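Long-range contacts in adhesin LabA (Helicobacter pylori, PDB 6GMM), which is a surface adhesin that recognises LacdiNAc glycans and so probably helps the bacterium attach to the gastric mucosa: residues 12-23 with 435-446; 221-229 with 315-323. All blocks are in the same frame, centred on the assembly; numbering follows the deposited sequence.

How the contacts relate
From the N terminus, helix 4-28 supplies the first half of contact 1 and then waits for almost the whole chain to pass: residues 435-446, on strand 433-437 and helix 439-452, return 412 residues later to pack against it. Contact 2 closes a much shorter loop, with 85 residues between its ends, 55 of them helical, in which 221-229, between helices 188-205 and 234-237, meets the short helix 316-323. Both ends of contact 2 fall between those of contact 1, so the two loops nest and do not cross. Their centres lie 53 Å apart and their nearest atoms about 39 Å apart. Contact 1 joins the N- and C-terminal helices; contact 2 fastens a loop to the helical body.

Contact 1 of 2, residues 12-23 with 435-446; sequences LNNLLTNYSVLN and YYIDSNIHSQVQ
With chi1 at 177°, the ring of Tyr19 lies anti to the backbone N and points its hydroxyl at strand 435-437, while His442, in the same kind of rotamer (chi1 -170°), swings its imidazole against helix 12-23. Tyr19 OH donates to Tyr436 O at 2.7 Å, reaching that oxygen from above the carbonyl plane. The phenol also abuts Ile437, whose CB lies 3.7 Å from Tyr19 CE1, near the ring plane. One turn on, Asn23 ND2 adds a weak bond to Tyr435 O (3.4 Å).

The imidazole fits as a knob into the hole formed by Asn13, Leu16, Thr17 and Ser20. Leu16 CB comes to 3.4 Å from His442 NE2, and Thr17 OG1 lies in the ring plane at its edge. Buried here, His442 NE2 and Asn13 OD1 have no polar partner in the model. Beside this knob, Leu16 CD1 touches Val445 CG1 at 3.7 Å, and Leu16 CD2 meets Ile437 CD1. Val418 and Val419 extend this apolar patch.

The axes of segments 12-23 and 439-446 approach to 9.7 Å at 142°, a roughly antiparallel packing of the N- and C-terminal helices, with His442 as a single knob in a hole of the N-terminal helix and the preceding beta-hairpin strand laid against the same helix.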
# COMPACT_ATOMS: atom_id res chain seq x y z
N LEU A 12 16.83 19.60 26.34
CA LEU A 12 16.49 18.82 27.51
C LEU A 12 15.19 18.08 27.29
O LEU A 12 15.13 16.87 27.55
CB LEU A 12 16.43 19.69 28.77
CG LEU A 12 16.01 19.03 30.09
CD1 LEU A 12 17.05 18.02 30.58
CD2 LEU A 12 15.76 20.07 31.16
N ASN A 13 14.17 18.78 26.73
CA ASN A 13 12.85 18.19 26.45
C ASN A 13 12.93 16.97 25.55
O ASN A 13 12.29 15.96 25.85
CB ASN A 13 11.86 19.22 25.89
CG ASN A 13 10.46 18.67 25.70
OD1 ASN A 13 9.91 17.96 26.55
ND2 ASN A 13 9.88 18.97 24.56
N ASN A 14 13.76 17.03 24.50
CA ASN A 14 13.89 15.88 23.60
C ASN A 14 14.61 14.71 24.27
O ASN A 14 14.24 13.56 24.01
CB ASN A 14 14.50 16.28 22.24
CG ASN A 14 13.63 17.22 21.44
OD1 ASN A 14 12.39 17.07 21.33
ND2 ASN A 14 14.27 18.20 20.83
N LEU A 15 15.54 15.00 25.19
CA LEU A 15 16.23 13.97 25.97
C LEU A 15 15.21 13.30 26.92
O LEU A 15 15.27 12.09 27.14
CB LEU A 15 17.37 14.58 26.80
CG LEU A 15 18.68 14.94 26.07
CD1 LEU A 15 19.53 15.89 26.92
CD2 LEU A 15 19.50 13.69 25.77
N LEU A 16 14.27 14.09 27.48
CA LEU A 16 13.24 13.60 28.39
C LEU A 16 12.28 12.65 27.67
O LEU A 16 11.99 11.57 28.19
CB LEU A 16 12.50 14.76 29.05
CG LEU A 16 13.27 15.51 30.15
CD1 LEU A 16 12.46 16.69 30.67
CD2 LEU A 16 13.65 14.58 31.30
N THR A 17 11.85 13.04 26.46
CA THR A 17 10.98 12.27 25.56
C THR A 17 11.67 10.94 25.22
O THR A 17 11.09 9.87 25.44
CB THR A 17 10.66 13.14 24.36
OG1 THR A 17 9.82 14.20 24.83
CG2 THR A 17 9.94 12.38 23.21
N ASN A 18 12.93 11.02 24.78
CA ASN A 18 13.71 9.82 24.43
C ASN A 18 13.90 8.91 25.62
O ASN A 18 13.76 7.69 25.49
CB ASN A 18 15.06 10.21 23.80
CG ASN A 18 14.96 10.71 22.37
OD1 ASN A 18 13.90 10.70 21.74
ND2 ASN A 18 16.08 11.18 21.83
N TYR A 19 14.16 9.49 26.81
CA TYR A 19 14.35 8.77 28.06
C TYR A 19 13.04 8.05 28.43
O TYR A 19 13.05 6.84 28.66
CB TYR A 19 14.75 9.77 29.17
CG TYR A 19 14.92 9.21 30.56
CD1 TYR A 19 13.88 9.25 31.49
CD2 TYR A 19 16.16 8.75 31.00
CE1 TYR A 19 14.03 8.75 32.78
CE2 TYR A 19 16.32 8.24 32.29
CZ TYR A 19 15.26 8.26 33.19
OH TYR A 19 15.41 7.82 34.49
N SER A 20 11.94 8.81 28.52
CA SER A 20 10.61 8.33 28.91
C SER A 20 10.14 7.12 28.11
O SER A 20 9.66 6.15 28.70
CB SER A 20 9.59 9.46 28.78
OG SER A 20 8.30 8.99 29.11
N VAL A 21 10.30 7.20 26.75
CA VAL A 21 9.93 6.20 25.77
C VAL A 21 10.81 4.94 25.90
O VAL A 21 10.28 3.82 25.93
CB VAL A 21 9.97 6.83 24.34
CG1 VAL A 21 10.11 5.78 23.23
CG2 VAL A 21 8.75 7.72 24.10
N LEU A 22 12.15 5.13 26.00
CA LEU A 22 13.08 4.02 26.15
C LEU A 22 12.84 3.33 27.50
O LEU A 22 12.95 2.10 27.61
CB LEU A 22 14.51 4.54 26.01
CG LEU A 22 15.67 3.56 26.02
CD1 LEU A 22 15.45 2.42 25.06
CD2 LEU A 22 16.96 4.26 25.68
N ASN A 23 12.42 4.10 28.50
CA ASN A 23 12.13 3.54 29.80
C ASN A 23 10.90 2.64 29.76
O ASN A 23 11.00 1.48 30.16
CB ASN A 23 11.99 4.62 30.86
CG ASN A 23 12.01 4.04 32.25
OD1 ASN A 23 12.82 3.16 32.56
ND2 ASN A 23 11.06 4.45 33.06
N TYR A 435 15.01 2.94 36.48
CA TYR A 435 14.97 4.35 36.14
C TYR A 435 13.56 4.89 36.23
O TYR A 435 12.59 4.14 36.06
CB TYR A 435 15.60 4.60 34.76
CG TYR A 435 17.09 4.33 34.72
CD1 TYR A 435 18.01 5.33 34.99
CD2 TYR A 435 17.57 3.07 34.37
CE1 TYR A 435 19.38 5.09 34.92
CE2 TYR A 435 18.95 2.81 34.31
CZ TYR A 435 19.84 3.83 34.60
OH TYR A 435 21.19 3.59 34.57
N TYR A 436 13.45 6.16 36.58
CA TYR A 436 12.17 6.82 36.79
C TYR A 436 12.19 8.20 36.18
O TYR A 436 13.26 8.75 35.91
CB TYR A 436 11.85 6.89 38.31
CG TYR A 436 11.79 5.53 38.98
CD1 TYR A 436 10.59 4.81 39.05
CD2 TYR A 436 12.93 4.95 39.54
CE1 TYR A 436 10.54 3.55 39.64
CE2 TYR A 436 12.88 3.68 40.12
CZ TYR A 436 11.68 2.99 40.17
OH TYR A 436 11.63 1.74 40.75
N ILE A 437 11.00 8.74 35.95
CA ILE A 437 10.80 10.08 35.41
C ILE A 437 9.57 10.72 36.08
O ILE A 437 8.54 10.06 36.21
CB ILE A 437 10.81 10.13 33.85
CG1 ILE A 437 10.72 11.59 33.33
CG2 ILE A 437 9.75 9.21 33.18
CD1 ILE A 437 11.15 11.81 31.89
N ASP A 438 9.71 11.97 36.53
CA ASP A 438 8.62 12.73 37.13
C ASP A 438 7.87 13.39 36.01
O ASP A 438 8.41 14.29 35.34
CB ASP A 438 9.17 13.77 38.11
CG ASP A 438 8.10 14.43 38.95
OD1 ASP A 438 7.25 15.15 38.38
OD2 ASP A 438 8.12 14.24 40.18
N SER A 439 6.65 12.90 35.74
CA SER A 439 5.76 13.36 34.66
C SER A 439 5.43 14.84 34.75
O SER A 439 5.28 15.50 33.72
CB SER A 439 4.47 12.55 34.68
OG SER A 439 4.72 11.20 34.33
N ASN A 440 5.31 15.36 35.99
CA ASN A 440 4.98 16.75 36.28
C ASN A 440 6.13 17.69 35.98
O ASN A 440 5.90 18.73 35.35
CB ASN A 440 4.46 16.90 37.71
CG ASN A 440 3.29 15.99 37.97
OD1 ASN A 440 2.30 15.99 37.23
ND2 ASN A 440 3.40 15.13 38.98
N ILE A 441 7.37 17.32 36.37
CA ILE A 441 8.53 18.15 36.03
C ILE A 441 8.74 18.09 34.50
O ILE A 441 9.03 19.13 33.89
CB ILE A 441 9.81 17.85 36.88
CG1 ILE A 441 9.48 17.82 38.40
CG2 ILE A 441 10.91 18.89 36.60
CD1 ILE A 441 10.50 17.07 39.29
N HIS A 442 8.46 16.91 33.87
CA HIS A 442 8.56 16.71 32.41
C HIS A 442 7.59 17.64 31.68
O HIS A 442 8.04 18.41 30.84
CB HIS A 442 8.29 15.24 32.04
CG HIS A 442 8.59 14.86 30.62
ND1 HIS A 442 8.30 13.60 30.14
CD2 HIS A 442 9.15 15.59 29.62
CE1 HIS A 442 8.70 13.59 28.87
NE2 HIS A 442 9.18 14.78 28.50
N SER A 443 6.29 17.62 32.05
CA SER A 443 5.24 18.50 31.53
C SER A 443 5.67 19.96 31.64
O SER A 443 5.57 20.70 30.66
CB SER A 443 3.94 18.30 32.31
OG SER A 443 3.31 17.08 31.93
N GLN A 444 6.18 20.34 32.81
CA GLN A 444 6.70 21.68 33.08
C GLN A 444 7.78 22.08 32.10
O GLN A 444 7.70 23.16 31.54
CB GLN A 444 7.20 21.79 34.51
CG GLN A 444 6.12 22.22 35.48
CD GLN A 444 6.66 22.45 36.87
OE1 GLN A 444 7.41 21.64 37.41
NE2 GLN A 444 6.23 23.54 37.49
N VAL A 445 8.75 21.18 31.83
CA VAL A 445 9.85 21.43 30.89
C VAL A 445 9.31 21.56 29.47
O VAL A 445 9.62 22.54 28.79
CB VAL A 445 10.98 20.37 31.06
CG1 VAL A 445 11.91 20.30 29.84
CG2 VAL A 445 11.78 20.66 32.32
N GLN A 446 8.45 20.60 29.05
CA GLN A 446 7.77 20.50 27.77
C GLN A 446 7.04 21.81 27.49
O GLN A 446 7.16 22.38 26.39
CB GLN A 446 6.76 19.34 27.85
CG GLN A 446 6.59 18.49 26.60
CD GLN A 446 6.11 17.09 26.96
OE1 GLN A 446 5.34 16.87 27.91
NE2 GLN A 446 6.57 16.10 26.20

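Contact 2 of 2, residues 221-229 with 315-323; sequences SLWEGIYLK and PAEFVKDSL
Apolar contacts centre on Phe318 and Ile226. Ile226 CD1 stands over one face of the Phe318 ring in a CH-pi contact, 3.9 Å from the centroid and 15° off the normal, while Ile226 CG1 comes to 3.4 Å from Phe318 CD1. Leu323 CG lies over the opposite face, so the ring is sandwiched between two aliphatic groups. With its CG anti to the backbone N (chi1 -179°), Phe318 also brings its ring edge to Trp223, whose CB is 4.1 Å from Phe318 CE1. The indole runs on away from helix 316-323, and its NE1 is bonded to Val75 O.

Polar contacts gather at Glu224. Ser322 OG lies 3.2 Å from Glu224 O and 2.9 Å from Glu224 N, close to both ends of one residue's backbone. Glu224 O is also met by Phe318 CA in a CA-H...O contact of 3.4 Å. The Glu224 side chain bends at chi2 and sends its carboxylate to Ser218 OG, leaving CB and CG to brush Asp321.

Backbone fit is close at Gly225, whose CA is 4.4 Å from the CA of Phe318. Gly225 takes a positive phi (83°), as glycine readily does, and its CA lies 3.8 Å from Glu317 CB. Pro315 CG packs against the same residue.

Together these contacts dock a type II beta turn, Trp223 to Ile226 with Gly225 at its third position, onto a short helix; an ST turn, Ser221 OG accepting from Trp223 N, leads into it.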
# COMPACT_ATOMS: atom_id res chain seq x y z
N SER A 221 -14.27 17.21 -23.68
CA SER A 221 -13.73 15.96 -24.23
C SER A 221 -14.80 14.86 -24.31
O SER A 221 -15.98 15.14 -24.09
CB SER A 221 -12.56 15.46 -23.40
OG SER A 221 -13.03 14.67 -22.32
N LEU A 222 -14.37 13.62 -24.61
CA LEU A 222 -15.24 12.45 -24.68
C LEU A 222 -15.63 11.92 -23.32
O LEU A 222 -16.58 11.13 -23.24
CB LEU A 222 -14.58 11.32 -25.48
CG LEU A 222 -14.43 11.50 -26.97
CD1 LEU A 222 -13.47 10.48 -27.51
CD2 LEU A 222 -15.78 11.39 -27.69
N TRP A 223 -14.87 12.30 -22.25
CA TRP A 223 -15.12 11.85 -20.89
C TRP A 223 -15.27 13.02 -19.94
O TRP A 223 -14.52 14.00 -20.03
CB TRP A 223 -13.96 10.95 -20.38
CG TRP A 223 -13.46 9.94 -21.38
CD1 TRP A 223 -13.76 8.60 -21.42
CD2 TRP A 223 -12.50 10.17 -22.41
NE1 TRP A 223 -13.08 8.00 -22.46
CE2 TRP A 223 -12.30 8.94 -23.08
CE3 TRP A 223 -11.82 11.31 -22.87
CZ2 TRP A 223 -11.47 8.82 -24.20
CZ3 TRP A 223 -11.00 11.19 -23.98
CH2 TRP A 223 -10.83 9.96 -24.63
N GLU A 224 -16.21 12.90 -18.99
CA GLU A 224 -16.41 13.89 -17.92
C GLU A 224 -15.18 13.85 -17.03
O GLU A 224 -14.61 12.77 -16.85
CB GLU A 224 -17.66 13.55 -17.09
CG GLU A 224 -18.97 13.83 -17.80
CD GLU A 224 -19.32 15.29 -17.99
OE1 GLU A 224 -18.78 16.15 -17.26
OE2 GLU A 224 -20.17 15.58 -18.87
N GLY A 225 -14.74 15.01 -16.54
CA GLY A 225 -13.57 15.08 -15.66
C GLY A 225 -12.23 15.10 -16.37
O GLY A 225 -11.22 15.42 -15.73
N ILE A 226 -12.20 14.77 -17.69
CA ILE A 226 -11.02 14.79 -18.53
C ILE A 226 -11.11 16.06 -19.39
O ILE A 226 -12.02 16.19 -20.21
CB ILE A 226 -10.93 13.49 -19.37
CG1 ILE A 226 -10.81 12.22 -18.47
CG2 ILE A 226 -9.84 13.57 -20.44
CD1 ILE A 226 -9.53 12.04 -17.62
N TYR A 227 -10.20 17.01 -19.15
CA TYR A 227 -10.15 18.31 -19.81
C TYR A 227 -8.91 18.38 -20.70
O TYR A 227 -7.80 18.13 -20.23
CB TYR A 227 -10.12 19.44 -18.75
CG TYR A 227 -11.20 19.33 -17.69
CD1 TYR A 227 -12.46 19.88 -17.91
CD2 TYR A 227 -10.97 18.67 -16.49
CE1 TYR A 227 -13.47 19.77 -16.94
CE2 TYR A 227 -11.96 18.56 -15.52
CZ TYR A 227 -13.21 19.11 -15.75
OH TYR A 227 -14.19 18.99 -14.79
N LEU A 228 -9.12 18.68 -21.99
CA LEU A 228 -8.06 18.79 -23.00
C LEU A 228 -7.20 20.04 -22.79
O LEU A 228 -7.71 21.16 -22.72
CB LEU A 228 -8.64 18.77 -24.44
CG LEU A 228 -9.66 17.67 -24.78
CD1 LEU A 228 -10.36 17.97 -26.08
CD2 LEU A 228 -9.02 16.29 -24.79
N LYS A 229 -5.89 19.82 -22.65
CA LYS A 229 -4.88 20.85 -22.43
C LYS A 229 -4.00 21.03 -23.69
O LYS A 229 -2.82 21.38 -23.60
CB LYS A 229 -4.05 20.52 -21.18
CG LYS A 229 -4.82 20.57 -19.85
CD LYS A 229 -4.00 19.94 -18.72
CE LYS A 229 -4.74 19.89 -17.39
NZ LYS A 229 -5.74 18.78 -17.36
N PRO A 315 -9.58 13.00 -10.81
CA PRO A 315 -10.74 13.84 -10.46
C PRO A 315 -12.01 13.05 -10.23
O PRO A 315 -12.30 12.11 -10.96
CB PRO A 315 -10.88 14.80 -11.65
CG PRO A 315 -10.04 14.26 -12.70
CD PRO A 315 -9.03 13.35 -12.13
N ALA A 316 -12.74 13.42 -9.18
CA ALA A 316 -13.99 12.79 -8.78
C ALA A 316 -15.02 12.61 -9.92
O ALA A 316 -15.66 11.56 -9.95
CB ALA A 316 -14.61 13.56 -7.62
N GLU A 317 -15.15 13.60 -10.86
CA GLU A 317 -16.08 13.56 -12.00
C GLU A 317 -15.75 12.44 -12.97
O GLU A 317 -16.65 11.92 -13.62
CB GLU A 317 -16.12 14.90 -12.79
CG GLU A 317 -16.27 16.15 -11.94
CD GLU A 317 -15.02 16.56 -11.17
OE1 GLU A 317 -14.01 16.93 -11.82
OE2 GLU A 317 -15.03 16.45 -9.92
N PHE A 318 -14.47 12.11 -13.12
CA PHE A 318 -14.04 11.03 -14.00
C PHE A 318 -14.38 9.68 -13.36
O PHE A 318 -14.68 8.73 -14.06
CB PHE A 318 -12.52 11.14 -14.30
CG PHE A 318 -12.00 10.08 -15.24
CD1 PHE A 318 -12.49 9.97 -16.55
CD2 PHE A 318 -11.05 9.16 -14.81
CE1 PHE A 318 -12.00 8.99 -17.41
CE2 PHE A 318 -10.57 8.16 -15.68
CZ PHE A 318 -11.04 8.10 -16.97
N VAL A 319 -14.34 9.60 -12.05
CA VAL A 319 -14.67 8.35 -11.36
C VAL A 319 -16.19 8.12 -11.41
O VAL A 319 -16.60 7.07 -11.90
CB VAL A 319 -14.07 8.24 -9.94
CG1 VAL A 319 -14.44 6.90 -9.29
CG2 VAL A 319 -12.55 8.40 -9.97
N LYS A 320 -17.00 9.12 -10.98
CA LYS A 320 -18.45 8.99 -10.94
C LYS A 320 -19.16 9.15 -12.30
O LYS A 320 -20.09 8.38 -12.55
CB LYS A 320 -19.10 9.91 -9.87
CG LYS A 320 -19.00 11.42 -10.09
N ASP A 321 -18.74 10.11 -13.15
CA ASP A 321 -19.45 10.39 -14.40
C ASP A 321 -18.78 9.87 -15.70
O ASP A 321 -19.20 10.22 -16.79
CB ASP A 321 -19.76 11.88 -14.51
CG ASP A 321 -20.63 12.39 -13.39
OD1 ASP A 321 -21.61 11.70 -13.03
OD2 ASP A 321 -20.33 13.48 -12.86
N SER A 322 -17.80 8.99 -15.57
CA SER A 322 -17.18 8.34 -16.72
C SER A 322 -16.95 6.88 -16.40
O SER A 322 -17.53 6.05 -17.07
CB SER A 322 -15.91 9.05 -17.18
OG SER A 322 -16.22 10.26 -17.87
N LEU A 323 -16.17 6.56 -15.33
CA LEU A 323 -15.90 5.16 -14.99
C LEU A 323 -17.14 4.40 -14.53
O LEU A 323 -17.37 3.28 -14.95
CB LEU A 323 -14.75 5.02 -13.96
CG LEU A 323 -13.38 5.57 -14.39
CD1 LEU A 323 -12.45 5.70 -13.20
CD2 LEU A 323 -12.76 4.70 -15.46